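Local atomic coordinates of prephenate dehydrogenase (Aquifex aeolicus, PDB entry 2G5C), a protein that probably catalyses the NAD-dependent oxidative decarboxylation of prephenate to 3-(4-hydroxyphenyl)pyruvate, a step in the biosynthesis of tyrosine. Residues 63-68 with 89-94; 102-107 with 144-149; 111-116 with 151-156. All coordinates share one frame; numbering follows the deposited sequence.

Interaction 1 (63-68 with 89-94); sequences PDFVML and DATVTD
Thr91 and Thr93 bond through their backbones to Asp64, Val66 and Leu68, joining strands 65-68 and 91-94 in a parallel ladder. With helix 72-85 as the crossover, they form a beta-alpha-beta unit of the Rossmann-type nucleotide-binding domain. Four hydrogen bonds make the ladder. Val66 lies at its middle, its N giving a 2.7 Å bond to Thr91 O, and its O accepting Thr93 N at 2.8 Å in a nearly straight bond (177° at the hydrogen). Thr91 N to Asp64 O and Leu68 N to Thr93 O complete the set, and CA-H...O contacts, such as Met67 CA to Thr93 O at 3.3 Å, lie between.

Apolar packing differs on the two faces. On the face that carries Val66, Leu68 and Val92, where Leu68 touches Phe75 of helix 72-85, Val66 CB meets Val92 CG2 at 4.0 Å, and Leu68 CD1 reaches obliquely to Val92 CG1; branched aliphatic groups suit this buried layer. On the face turned to helix 151-163, Met67, present as selenomethionine, bends at chi2 and chi3 and brings CE to 3.7 Å from Thr93 CG2. Thr93 has OG1 anti to its own N (chi1 -170°), leaving CG2 for this methyl contact while OG1 bonds to Val115 O.

Further polar groups lie toward the two ends. At the N-terminal end a water donates to Asp64 O (3.0 Å) and also bonds to Thr91 OG1, while Asp64's carboxylate turns to Asn3 N. Toward the cofactor, Asp94 is held by Lys99 and Gly117, its side chain about 7 Å from the bound NAD. Backbone bonds thus join the core, its side-chain polar atoms paired with the surrounding fold.

Interaction 2 (102-107 with 144-149); sequences LVYDLE and TPTKKT
Glu107 reaches from helix 101-110 to Thr146, and their hydrogen bond is the strong polar link here. It joins this helix of the Rossmann-type nucleotide-binding domain to the loop between strand 140-143 and helix 151-163. Thr146 OG1 donates to Glu107 OE2 at 2.6 Å, using the syn lone pair of the carboxylate. The glutamate suits the place because its chain, extended beyond CG, spans the gap to a threonine coming from the opposite direction. Thr149 OG1 lies 3.4 Å from the same Glu107 OE2, at best a weak second bond. Within the loop, Thr146 N gives Thr149 OG1 a short, straight bond (2.6 Å, 176°), which fixes the two threonines relative to each other. Lys148 NZ, 5.6 Å from Glu107 OE1, may add a weak attraction at most.

Packing contacts flank this centre. Thr146 has OG1 between its N and carbonyl carbon (chi1 67°), a torsion that gives the hydroxyl to Glu107 and sends CG2 to Tyr104 CE1, 3.5 Å away and oblique to the ring. The tyrosine hydroxyl itself bonds to Glu174. The Val103 methyl CG2 lies against the hydroxyl oxygen Thr144 OG1 at 3.3 Å, and Pro173 of helix 173-201 touches Val103, Tyr104, Thr144 and Thr146 together.

Thr144 OG1 is buried by the contact and finds no partner in the model, a small polar cost. The buried Glu107 carboxylate, by contrast, is probably stabilised as an anion by the hydroxyl of Thr146, so one short bond ties helix to loop.

Interaction 3 (111-116 with 151-156); sequences GKRFVG and KKRLKL
Val115 and Leu154 bring segments 111-116 and 151-156 closest, their CA atoms 6.4 Å apart, where the start of strand 114-120 packs against the first turns of helix 151-163. The pairing is the helix-on-sheet layer of a Rossmann-type domain, away from the cofactor site.

Arg153 contributes the largest share of the contact. Its chain, extended from CG to NE, passes along the backbone of Lys112 and Arg113 and turns one face of the guanidinium to the peptide bond between them, with Arg113 N 4.1 Å above the plane, offset toward the rim of the group. Arg153 CD lies 2.9 Å from Lys112 O, a tight CH-to-oxygen approach; NE meets the same oxygen at too poor an angle for a hydrogen bond. The charged end is held by others: NH1 forms a salt bridge with Asp150 and NH2 bonds to Ala90 O, which fixes the rotation of the group.

Arg113 runs beside Arg153, pointing the same way, and its CG packs 3.8 Å from Arg153 NH2. The two guanidinium planes stand 86° apart and their charged atoms do not touch, since Arg113 turns its own end to Leu110 O and Ser87 O. Long aliphatic stems with polar tips suit both positions, filling the layer while keeping the charge at carbonyl and carboxylate partners.

Further along the strand, Val115, beta-branched as suits a strand, presents two methyls to the helix. With CG1 anti to the backbone N (chi1 180°), CG2 rests 3.8 Å from Arg153 CB, and CG1 meets Leu154 CD1 at 4.0 Å, the two side chains crossing at about a right angle.

All three contacts lie in the nucleotide-binding domain, on the same side of the chain's centre. Interaction 1 closes before the other two open, whereas the segments of interactions 2 and 3 alternate: 102-107, 111-116, 144-149, 151-156. The centre of interaction 3 lies about 9 Å from the centre of each of the others, whose centres are about 14 Å apart. Interactions 1 and 3 share the sheet, Val92 O bonding to Val115 N (2.8 Å); Thr144 N, just past strand 140-143, bonds to Gly116 O of strand 114-120 (3.0 Å). Phe114 faces helix 101-110 while Val115 faces helix 151-163, so strand 114-120, packed on both faces, joins the beta-alpha-beta unit to the later part of the domain.

Interaction 1 (63-68 with 89-94)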
ATOM      1  N   PRO A  63      20.989   8.240 -35.893  1.00 34.87           N
ATOM      2  CA  PRO A  63      21.275   8.053 -34.468  1.00 33.38           C
ATOM      3  C   PRO A  63      22.262   6.932 -34.177  1.00 32.51           C
ATOM      4  O   PRO A  63      22.234   5.885 -34.823  1.00 32.10           O
ATOM      5  CB  PRO A  63      19.896   7.779 -33.879  1.00 34.03           C
ATOM      6  CG  PRO A  63      19.212   7.038 -34.987  1.00 35.43           C
ATOM      7  CD  PRO A  63      19.613   7.816 -36.219  1.00 34.28           C
ATOM      8  N   ASP A  64      23.144   7.163 -33.209  1.00 31.11           N
ATOM      9  CA  ASP A  64      24.120   6.151 -32.825  1.00 32.24           C
ATOM     10  C   ASP A  64      23.858   5.654 -31.404  1.00 31.67           C
ATOM     11  O   ASP A  64      24.527   4.743 -30.915  1.00 31.33           O
ATOM     12  CB  ASP A  64      25.543   6.701 -32.956  1.00 35.97           C
ATOM     13  CG  ASP A  64      25.708   8.071 -32.337  1.00 38.00           C
ATOM     14  OD1 ASP A  64      26.791   8.666 -32.521  1.00 40.07           O
ATOM     15  OD2 ASP A  64      24.768   8.553 -31.672  1.00 39.97           O
ATOM     16  N   PHE A  65      22.868   6.257 -30.753  1.00 30.35           N
ATOM     17  CA  PHE A  65      22.481   5.881 -29.396  1.00 29.34           C
ATOM     18  C   PHE A  65      20.956   5.957 -29.333  1.00 26.65           C
ATOM     19  O   PHE A  65      20.383   7.031 -29.462  1.00 26.32           O
ATOM     20  CB  PHE A  65      23.094   6.847 -28.380  1.00 31.40           C
ATOM     21  CG  PHE A  65      22.992   6.374 -26.961  1.00 33.42           C
ATOM     22  CD1 PHE A  65      23.919   5.473 -26.447  1.00 33.59           C
ATOM     23  CD2 PHE A  65      21.949   6.802 -26.145  1.00 34.13           C
ATOM     24  CE1 PHE A  65      23.809   5.002 -25.140  1.00 36.95           C
ATOM     25  CE2 PHE A  65      21.827   6.335 -24.835  1.00 36.38           C
ATOM     26  CZ  PHE A  65      22.758   5.434 -24.332  1.00 36.55           C
ATOM     27  N   VAL A  66      20.303   4.819 -29.139  1.00 25.70           N
ATOM     28  CA  VAL A  66      18.849   4.784 -29.096  1.00 25.40           C
ATOM     29  C   VAL A  66      18.286   4.290 -27.763  1.00 25.02           C
ATOM     30  O   VAL A  66      18.727   3.275 -27.228  1.00 25.10           O
ATOM     31  CB  VAL A  66      18.306   3.895 -30.237  1.00 25.10           C
ATOM     32  CG1 VAL A  66      16.786   3.922 -30.250  1.00 23.80           C
ATOM     33  CG2 VAL A  66      18.861   4.382 -31.574  1.00 23.81           C
HETATM   34  N   MSE A  67      17.305   5.019 -27.236  1.00 25.70           N
HETATM   35  CA  MSE A  67      16.668   4.654 -25.970  1.00 25.08           C
HETATM   36  C   MSE A  67      15.193   4.347 -26.190  1.00 24.11           C
HETATM   37  O   MSE A  67      14.376   5.255 -26.333  1.00 23.63           O
HETATM   38  CB  MSE A  67      16.804   5.792 -24.952  1.00 26.13           C
HETATM   39  CG  MSE A  67      16.097   5.528 -23.611  1.00 27.46           C
HETATM   40 SE   MSE A  67      16.915   4.109 -22.579  1.00 33.75          SE
HETATM   41  CE  MSE A  67      18.488   5.064 -22.000  1.00 28.17           C
ATOM     42  N   LEU A  68      14.861   3.060 -26.227  1.00 23.56           N
ATOM     43  CA  LEU A  68      13.486   2.630 -26.415  1.00 22.53           C
ATOM     44  C   LEU A  68      12.702   2.999 -25.156  1.00 23.49           C
ATOM     45  O   LEU A  68      12.948   2.463 -24.066  1.00 21.37           O
ATOM     46  CB  LEU A  68      13.442   1.121 -26.669  1.00 22.14           C
ATOM     47  CG  LEU A  68      14.223   0.676 -27.914  1.00 22.22           C
ATOM     48  CD1 LEU A  68      14.173  -0.834 -28.033  1.00 22.04           C
ATOM     49  CD2 LEU A  68      13.636   1.325 -29.158  1.00 19.79           C
ATOM     50  N   ASP A  89      27.057   0.408 -36.173  1.00 38.29           N
ATOM     51  CA  ASP A  89      27.843   1.141 -35.188  1.00 38.23           C
ATOM     52  C   ASP A  89      26.971   1.739 -34.072  1.00 36.75           C
ATOM     53  O   ASP A  89      27.482   2.249 -33.071  1.00 35.66           O
ATOM     54  CB  ASP A  89      28.627   2.242 -35.920  1.00 41.85           C
ATOM     55  CG  ASP A  89      29.515   3.061 -34.999  1.00 45.50           C
ATOM     56  OD1 ASP A  89      29.838   2.593 -33.883  1.00 47.63           O
ATOM     57  OD2 ASP A  89      29.908   4.178 -35.408  1.00 47.45           O
ATOM     58  N   ALA A  90      25.656   1.658 -34.237  1.00 33.18           N
ATOM     59  CA  ALA A  90      24.726   2.214 -33.255  1.00 32.76           C
ATOM     60  C   ALA A  90      24.518   1.347 -32.012  1.00 31.13           C
ATOM     61  O   ALA A  90      24.678   0.125 -32.054  1.00 31.46           O
ATOM     62  CB  ALA A  90      23.373   2.481 -33.921  1.00 30.52           C
ATOM     63  N   THR A  91      24.159   1.998 -30.909  1.00 29.73           N
ATOM     64  CA  THR A  91      23.886   1.317 -29.644  1.00 27.99           C
ATOM     65  C   THR A  91      22.411   1.506 -29.320  1.00 26.57           C
ATOM     66  O   THR A  91      21.900   2.625 -29.375  1.00 26.42           O
ATOM     67  CB  THR A  91      24.709   1.907 -28.484  1.00 28.31           C
ATOM     68  OG1 THR A  91      26.096   1.613 -28.684  1.00 29.35           O
ATOM     69  CG2 THR A  91      24.256   1.313 -27.150  1.00 27.64           C
ATOM     70  N   VAL A  92      21.729   0.413 -28.992  1.00 25.39           N
ATOM     71  CA  VAL A  92      20.307   0.470 -28.667  1.00 25.58           C
ATOM     72  C   VAL A  92      20.036  -0.133 -27.295  1.00 25.92           C
ATOM     73  O   VAL A  92      20.391  -1.282 -27.037  1.00 23.71           O
ATOM     74  CB  VAL A  92      19.454  -0.295 -29.701  1.00 25.08           C
ATOM     75  CG1 VAL A  92      17.976  -0.221 -29.311  1.00 25.29           C
ATOM     76  CG2 VAL A  92      19.669   0.284 -31.092  1.00 27.07           C
ATOM     77  N   THR A  93      19.399   0.646 -26.423  1.00 24.24           N
ATOM     78  CA  THR A  93      19.079   0.179 -25.077  1.00 24.30           C
ATOM     79  C   THR A  93      17.637   0.592 -24.764  1.00 23.87           C
ATOM     80  O   THR A  93      17.041   1.357 -25.517  1.00 21.64           O
ATOM     81  CB  THR A  93      20.093   0.764 -24.043  1.00 24.41           C
ATOM     82  OG1 THR A  93      19.927   0.119 -22.774  1.00 26.67           O
ATOM     83  CG2 THR A  93      19.909   2.264 -23.893  1.00 27.22           C
ATOM     84  N   ASP A  94      17.062   0.086 -23.676  1.00 23.11           N
ATOM     85  CA  ASP A  94      15.675   0.427 -23.361  1.00 24.38           C
ATOM     86  C   ASP A  94      15.396   0.813 -21.905  1.00 24.63           C
ATOM     87  O   ASP A  94      16.302   0.899 -21.071  1.00 24.47           O
ATOM     88  CB  ASP A  94      14.755  -0.737 -23.761  1.00 24.71           C
ATOM     89  CG  ASP A  94      14.876  -1.943 -22.817  1.00 29.17           C
ATOM     90  OD1 ASP A  94      16.015  -2.410 -22.568  1.00 29.74           O
ATOM     91  OD2 ASP A  94      13.828  -2.430 -22.331  1.00 27.96           O
TER
HETATM   92  O   HOH W   1      27.145   3.700 -29.869  1.00 36.65           O

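Interaction 2 (102-107 with 144-149)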
ATOM      1  N   LEU A 102      12.203 -10.788 -23.721  1.00 30.65           N
ATOM      2  CA  LEU A 102      12.308  -9.592 -24.547  1.00 29.72           C
ATOM      3  C   LEU A 102      13.752  -9.255 -24.891  1.00 29.33           C
ATOM      4  O   LEU A 102      14.044  -8.787 -25.989  1.00 29.07           O
ATOM      5  CB  LEU A 102      11.681  -8.399 -23.828  1.00 29.67           C
ATOM      6  CG  LEU A 102      11.886  -7.046 -24.510  1.00 30.00           C
ATOM      7  CD1 LEU A 102      11.030  -6.970 -25.773  1.00 28.12           C
ATOM      8  CD2 LEU A 102      11.516  -5.929 -23.547  1.00 30.98           C
ATOM      9  N   VAL A 103      14.656  -9.485 -23.946  1.00 28.89           N
ATOM     10  CA  VAL A 103      16.059  -9.182 -24.168  1.00 28.36           C
ATOM     11  C   VAL A 103      16.680 -10.061 -25.245  1.00 28.98           C
ATOM     12  O   VAL A 103      17.455  -9.576 -26.063  1.00 28.91           O
ATOM     13  CB  VAL A 103      16.879  -9.326 -22.870  1.00 27.42           C
ATOM     14  CG1 VAL A 103      18.360  -9.175 -23.170  1.00 26.15           C
ATOM     15  CG2 VAL A 103      16.446  -8.268 -21.867  1.00 26.79           C
ATOM     16  N   TYR A 104      16.339 -11.346 -25.245  1.00 29.29           N
ATOM     17  CA  TYR A 104      16.882 -12.268 -26.236  1.00 32.33           C
ATOM     18  C   TYR A 104      16.284 -12.020 -27.615  1.00 32.76           C
ATOM     19  O   TYR A 104      16.969 -12.167 -28.629  1.00 31.68           O
ATOM     20  CB  TYR A 104      16.634 -13.718 -25.805  1.00 33.68           C
ATOM     21  CG  TYR A 104      17.247 -14.046 -24.460  1.00 33.41           C
ATOM     22  CD1 TYR A 104      18.624 -13.949 -24.257  1.00 33.92           C
ATOM     23  CD2 TYR A 104      16.448 -14.418 -23.381  1.00 34.25           C
ATOM     24  CE1 TYR A 104      19.189 -14.208 -23.012  1.00 33.34           C
ATOM     25  CE2 TYR A 104      17.004 -14.681 -22.130  1.00 33.77           C
ATOM     26  CZ  TYR A 104      18.373 -14.572 -21.953  1.00 33.66           C
ATOM     27  OH  TYR A 104      18.925 -14.805 -20.714  1.00 34.22           O
ATOM     28  N   ASP A 105      15.010 -11.643 -27.659  1.00 32.84           N
ATOM     29  CA  ASP A 105      14.373 -11.371 -28.941  1.00 34.41           C
ATOM     30  C   ASP A 105      14.974 -10.114 -29.559  1.00 34.33           C
ATOM     31  O   ASP A 105      15.187 -10.052 -30.772  1.00 34.40           O
ATOM     32  CB  ASP A 105      12.858 -11.197 -28.787  1.00 36.00           C
ATOM     33  CG  ASP A 105      12.171 -12.455 -28.300  1.00 37.48           C
ATOM     34  OD1 ASP A 105      12.654 -13.560 -28.620  1.00 39.39           O
ATOM     35  OD2 ASP A 105      11.139 -12.341 -27.606  1.00 40.97           O
ATOM     36  N   LEU A 106      15.249  -9.114 -28.726  1.00 32.85           N
ATOM     37  CA  LEU A 106      15.831  -7.876 -29.223  1.00 33.61           C
ATOM     38  C   LEU A 106      17.268  -8.092 -29.688  1.00 34.32           C
ATOM     39  O   LEU A 106      17.712  -7.451 -30.645  1.00 32.84           O
ATOM     40  CB  LEU A 106      15.765  -6.778 -28.153  1.00 34.52           C
ATOM     41  CG  LEU A 106      14.341  -6.310 -27.814  1.00 35.39           C
ATOM     42  CD1 LEU A 106      14.390  -5.129 -26.850  1.00 36.19           C
ATOM     43  CD2 LEU A 106      13.614  -5.907 -29.090  1.00 34.63           C
ATOM     44  N   GLU A 107      17.991  -8.989 -29.017  1.00 33.88           N
ATOM     45  CA  GLU A 107      19.369  -9.293 -29.406  1.00 34.97           C
ATOM     46  C   GLU A 107      19.361 -10.014 -30.751  1.00 34.79           C
ATOM     47  O   GLU A 107      20.227  -9.786 -31.586  1.00 35.23           O
ATOM     48  CB  GLU A 107      20.061 -10.194 -28.379  1.00 35.45           C
ATOM     49  CG  GLU A 107      20.256  -9.605 -26.990  1.00 37.46           C
ATOM     50  CD  GLU A 107      21.136 -10.487 -26.111  1.00 39.11           C
ATOM     51  OE1 GLU A 107      20.928 -11.720 -26.104  1.00 37.86           O
ATOM     52  OE2 GLU A 107      22.032  -9.949 -25.424  1.00 39.50           O
ATOM     53  N   THR A 144      20.597  -5.794 -18.007  1.00 25.98           N
ATOM     54  CA  THR A 144      20.566  -7.244 -18.105  1.00 26.79           C
ATOM     55  C   THR A 144      21.440  -7.773 -19.237  1.00 27.87           C
ATOM     56  O   THR A 144      20.947  -8.174 -20.292  1.00 27.74           O
ATOM     57  CB  THR A 144      19.121  -7.757 -18.293  1.00 25.72           C
ATOM     58  OG1 THR A 144      18.572  -7.229 -19.503  1.00 25.22           O
ATOM     59  CG2 THR A 144      18.249  -7.317 -17.123  1.00 25.50           C
ATOM     60  N   PRO A 145      22.761  -7.774 -19.030  1.00 29.11           N
ATOM     61  CA  PRO A 145      23.661  -8.272 -20.070  1.00 31.70           C
ATOM     62  C   PRO A 145      23.617  -9.795 -20.145  1.00 34.02           C
ATOM     63  O   PRO A 145      23.282 -10.471 -19.168  1.00 32.51           O
ATOM     64  CB  PRO A 145      25.019  -7.751 -19.620  1.00 30.98           C
ATOM     65  CG  PRO A 145      24.908  -7.824 -18.130  1.00 31.08           C
ATOM     66  CD  PRO A 145      23.521  -7.257 -17.878  1.00 29.00           C
ATOM     67  N   THR A 146      23.935 -10.326 -21.317  1.00 35.91           N
ATOM     68  CA  THR A 146      23.961 -11.765 -21.539  1.00 37.60           C
ATOM     69  C   THR A 146      25.352 -12.113 -22.060  1.00 39.21           C
ATOM     70  O   THR A 146      26.273 -11.295 -21.982  1.00 38.28           O
ATOM     71  CB  THR A 146      22.927 -12.197 -22.591  1.00 37.03           C
ATOM     72  OG1 THR A 146      23.299 -11.667 -23.870  1.00 38.06           O
ATOM     73  CG2 THR A 146      21.545 -11.692 -22.217  1.00 36.73           C
ATOM     74  N   LYS A 147      25.506 -13.317 -22.600  1.00 40.97           N
ATOM     75  CA  LYS A 147      26.801 -13.731 -23.126  1.00 42.45           C
ATOM     76  C   LYS A 147      27.054 -13.072 -24.478  1.00 41.19           C
ATOM     77  O   LYS A 147      28.196 -12.796 -24.837  1.00 41.25           O
ATOM     78  CB  LYS A 147      26.858 -15.255 -23.262  1.00 43.48           C
ATOM     79  CG  LYS A 147      28.254 -15.795 -23.545  1.00 47.20           C
ATOM     80  CD  LYS A 147      28.276 -17.317 -23.506  1.00 50.66           C
ATOM     81  CE  LYS A 147      29.687 -17.867 -23.687  1.00 51.53           C
ATOM     82  NZ  LYS A 147      29.714 -19.351 -23.560  1.00 52.62           N
ATOM     83  N   LYS A 148      25.980 -12.809 -25.219  1.00 40.32           N
ATOM     84  CA  LYS A 148      26.082 -12.181 -26.534  1.00 39.91           C
ATOM     85  C   LYS A 148      26.220 -10.665 -26.435  1.00 40.03           C
ATOM     86  O   LYS A 148      26.451  -9.990 -27.438  1.00 39.22           O
ATOM     87  CB  LYS A 148      24.850 -12.515 -27.376  1.00 41.08           C
ATOM     88  CG  LYS A 148      24.592 -14.002 -27.538  1.00 43.51           C
ATOM     89  CD  LYS A 148      23.405 -14.260 -28.451  1.00 45.53           C
ATOM     90  CE  LYS A 148      23.114 -15.749 -28.572  1.00 46.45           C
ATOM     91  NZ  LYS A 148      22.005 -16.022 -29.529  1.00 47.47           N
ATOM     92  N   THR A 149      26.076 -10.133 -25.224  1.00 39.72           N
ATOM     93  CA  THR A 149      26.177  -8.693 -25.002  1.00 39.49           C
ATOM     94  C   THR A 149      27.582  -8.166 -25.268  1.00 40.41           C
ATOM     95  O   THR A 149      28.573  -8.797 -24.902  1.00 39.69           O
ATOM     96  CB  THR A 149      25.776  -8.323 -23.558  1.00 38.09           C
ATOM     97  OG1 THR A 149      24.427  -8.741 -23.317  1.00 36.76           O
ATOM     98  CG2 THR A 149      25.874  -6.823 -23.346  1.00 37.97           C
TER

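Interaction 3 (111-116 with 151-156)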
ATOM      1  N   GLY A 111      21.106  -7.510 -32.908  1.00 39.54           N
ATOM      2  CA  GLY A 111      22.470  -8.003 -32.822  1.00 38.93           C
ATOM      3  C   GLY A 111      23.283  -7.425 -31.681  1.00 39.61           C
ATOM      4  O   GLY A 111      22.762  -7.170 -30.594  1.00 41.19           O
ATOM      5  N   LYS A 112      24.571  -7.220 -31.937  1.00 38.35           N
ATOM      6  CA  LYS A 112      25.497  -6.689 -30.941  1.00 37.13           C
ATOM      7  C   LYS A 112      25.151  -5.271 -30.499  1.00 35.14           C
ATOM      8  O   LYS A 112      25.763  -4.737 -29.576  1.00 34.82           O
ATOM      9  CB  LYS A 112      26.921  -6.705 -31.498  1.00 36.97           C
ATOM     10  CG  LYS A 112      27.405  -8.080 -31.925  1.00 38.18           C
ATOM     11  CD  LYS A 112      27.716  -8.977 -30.730  1.00 38.69           C
ATOM     12  CE  LYS A 112      28.917  -8.465 -29.940  1.00 39.49           C
ATOM     13  NZ  LYS A 112      29.386  -9.446 -28.917  1.00 37.15           N
ATOM     14  N   ARG A 113      24.172  -4.664 -31.154  1.00 32.99           N
ATOM     15  CA  ARG A 113      23.783  -3.301 -30.816  1.00 34.39           C
ATOM     16  C   ARG A 113      22.954  -3.156 -29.543  1.00 32.89           C
ATOM     17  O   ARG A 113      23.064  -2.152 -28.840  1.00 31.24           O
ATOM     18  CB  ARG A 113      23.020  -2.673 -31.986  1.00 35.77           C
ATOM     19  CG  ARG A 113      23.914  -2.340 -33.170  1.00 38.35           C
ATOM     20  CD  ARG A 113      23.131  -1.801 -34.349  1.00 40.72           C
ATOM     21  NE  ARG A 113      22.249  -2.813 -34.915  1.00 42.47           N
ATOM     22  CZ  ARG A 113      21.853  -2.829 -36.182  1.00 40.05           C
ATOM     23  NH1 ARG A 113      22.264  -1.887 -37.020  1.00 40.91           N
ATOM     24  NH2 ARG A 113      21.053  -3.793 -36.615  1.00 41.14           N
ATOM     25  N   PHE A 114      22.148  -4.164 -29.233  1.00 31.80           N
ATOM     26  CA  PHE A 114      21.272  -4.087 -28.068  1.00 30.42           C
ATOM     27  C   PHE A 114      21.809  -4.415 -26.679  1.00 30.63           C
ATOM     28  O   PHE A 114      22.543  -5.388 -26.480  1.00 29.33           O
ATOM     29  CB  PHE A 114      20.023  -4.937 -28.298  1.00 30.78           C
ATOM     30  CG  PHE A 114      19.005  -4.802 -27.208  1.00 30.30           C
ATOM     31  CD1 PHE A 114      18.259  -3.636 -27.086  1.00 29.41           C
ATOM     32  CD2 PHE A 114      18.830  -5.815 -26.271  1.00 28.93           C
ATOM     33  CE1 PHE A 114      17.352  -3.477 -26.038  1.00 29.81           C
ATOM     34  CE2 PHE A 114      17.927  -5.666 -25.220  1.00 29.40           C
ATOM     35  CZ  PHE A 114      17.188  -4.495 -25.104  1.00 26.93           C
ATOM     36  N   VAL A 115      21.390  -3.591 -25.720  1.00 29.80           N
ATOM     37  CA  VAL A 115      21.734  -3.734 -24.312  1.00 29.17           C
ATOM     38  C   VAL A 115      20.454  -3.454 -23.521  1.00 28.62           C
ATOM     39  O   VAL A 115      19.903  -2.354 -23.594  1.00 28.56           O
ATOM     40  CB  VAL A 115      22.808  -2.724 -23.878  1.00 30.02           C
ATOM     41  CG1 VAL A 115      23.127  -2.915 -22.399  1.00 29.72           C
ATOM     42  CG2 VAL A 115      24.061  -2.901 -24.722  1.00 29.98           C
ATOM     43  N   GLY A 116      19.986  -4.453 -22.776  1.00 28.11           N
ATOM     44  CA  GLY A 116      18.766  -4.307 -21.993  1.00 27.20           C
ATOM     45  C   GLY A 116      18.911  -3.497 -20.717  1.00 26.95           C
ATOM     46  O   GLY A 116      19.902  -3.629 -19.990  1.00 27.53           O
ATOM     47  N   LYS A 151      30.594  -6.030 -24.501  1.00 43.39           N
ATOM     48  CA  LYS A 151      31.220  -5.387 -23.348  1.00 44.34           C
ATOM     49  C   LYS A 151      31.406  -3.886 -23.496  1.00 43.99           C
ATOM     50  O   LYS A 151      31.218  -3.136 -22.537  1.00 43.69           O
ATOM     51  CB  LYS A 151      32.577  -6.034 -23.044  1.00 46.01           C
ATOM     52  CG  LYS A 151      32.490  -7.308 -22.217  1.00 48.37           C
ATOM     53  CD  LYS A 151      31.893  -7.029 -20.842  1.00 50.58           C
ATOM     54  CE  LYS A 151      31.806  -8.293 -19.996  1.00 51.83           C
ATOM     55  NZ  LYS A 151      31.113  -8.045 -18.695  1.00 51.21           N
ATOM     56  N   LYS A 152      31.783  -3.446 -24.691  1.00 44.06           N
ATOM     57  CA  LYS A 152      31.989  -2.026 -24.934  1.00 43.79           C
ATOM     58  C   LYS A 152      30.669  -1.267 -24.844  1.00 42.26           C
ATOM     59  O   LYS A 152      30.609  -0.180 -24.270  1.00 42.00           O
ATOM     60  CB  LYS A 152      32.631  -1.811 -26.306  1.00 45.33           C
ATOM     61  CG  LYS A 152      33.970  -2.520 -26.477  1.00 50.16           C
ATOM     62  CD  LYS A 152      34.960  -2.110 -25.386  1.00 52.86           C
ATOM     63  CE  LYS A 152      36.275  -2.871 -25.503  1.00 53.29           C
ATOM     64  NZ  LYS A 152      36.954  -2.614 -26.805  1.00 54.63           N
ATOM     65  N   ARG A 153      29.610  -1.842 -25.409  1.00 40.83           N
ATOM     66  CA  ARG A 153      28.297  -1.206 -25.376  1.00 38.72           C
ATOM     67  C   ARG A 153      27.689  -1.243 -23.975  1.00 37.29           C
ATOM     68  O   ARG A 153      26.958  -0.332 -23.587  1.00 36.21           O
ATOM     69  CB  ARG A 153      27.354  -1.878 -26.374  1.00 38.52           C
ATOM     70  CG  ARG A 153      27.616  -1.505 -27.826  1.00 38.65           C
ATOM     71  CD  ARG A 153      26.533  -2.071 -28.733  1.00 38.53           C
ATOM     72  NE  ARG A 153      26.574  -1.507 -30.080  1.00 39.89           N
ATOM     73  CZ  ARG A 153      27.510  -1.777 -30.983  1.00 41.00           C
ATOM     74  NH1 ARG A 153      28.501  -2.609 -30.695  1.00 42.62           N
ATOM     75  NH2 ARG A 153      27.453  -1.217 -32.183  1.00 42.83           N
ATOM     76  N   LEU A 154      27.990  -2.293 -23.217  1.00 36.75           N
ATOM     77  CA  LEU A 154      27.471  -2.410 -21.854  1.00 35.28           C
ATOM     78  C   LEU A 154      28.062  -1.300 -20.995  1.00 36.05           C
ATOM     79  O   LEU A 154      27.342  -0.581 -20.301  1.00 35.07           O
ATOM     80  CB  LEU A 154      27.841  -3.762 -21.242  1.00 32.65           C
ATOM     81  CG  LEU A 154      27.401  -3.951 -19.783  1.00 31.37           C
ATOM     82  CD1 LEU A 154      25.874  -3.961 -19.707  1.00 29.54           C
ATOM     83  CD2 LEU A 154      27.967  -5.246 -19.224  1.00 28.70           C
ATOM     84  N   LYS A 155      29.385  -1.170 -21.052  1.00 36.72           N
ATOM     85  CA  LYS A 155      30.093  -0.156 -20.286  1.00 37.71           C
ATOM     86  C   LYS A 155      29.597   1.229 -20.663  1.00 37.05           C
ATOM     87  O   LYS A 155      29.439   2.095 -19.804  1.00 38.82           O
ATOM     88  CB  LYS A 155      31.603  -0.252 -20.539  1.00 39.51           C
ATOM     89  CG  LYS A 155      32.242  -1.543 -20.048  1.00 40.75           C
ATOM     90  CD  LYS A 155      33.756  -1.506 -20.207  1.00 42.05           C
ATOM     91  CE  LYS A 155      34.398  -2.820 -19.778  1.00 43.07           C
ATOM     92  NZ  LYS A 155      34.112  -3.154 -18.354  1.00 42.77           N
ATOM     93  N   LEU A 156      29.358   1.439 -21.952  1.00 36.49           N
ATOM     94  CA  LEU A 156      28.865   2.721 -22.433  1.00 35.26           C
ATOM     95  C   LEU A 156      27.540   3.054 -21.747  1.00 34.78           C
ATOM     96  O   LEU A 156      27.437   4.040 -21.015  1.00 34.18           O
ATOM     97  CB  LEU A 156      28.666   2.670 -23.951  1.00 35.13           C
ATOM     98  CG  LEU A 156      27.981   3.874 -24.606  1.00 34.93           C
ATOM     99  CD1 LEU A 156      28.823   5.121 -24.419  1.00 34.47           C
ATOM    100  CD2 LEU A 156      27.768   3.588 -26.087  1.00 36.35           C
TER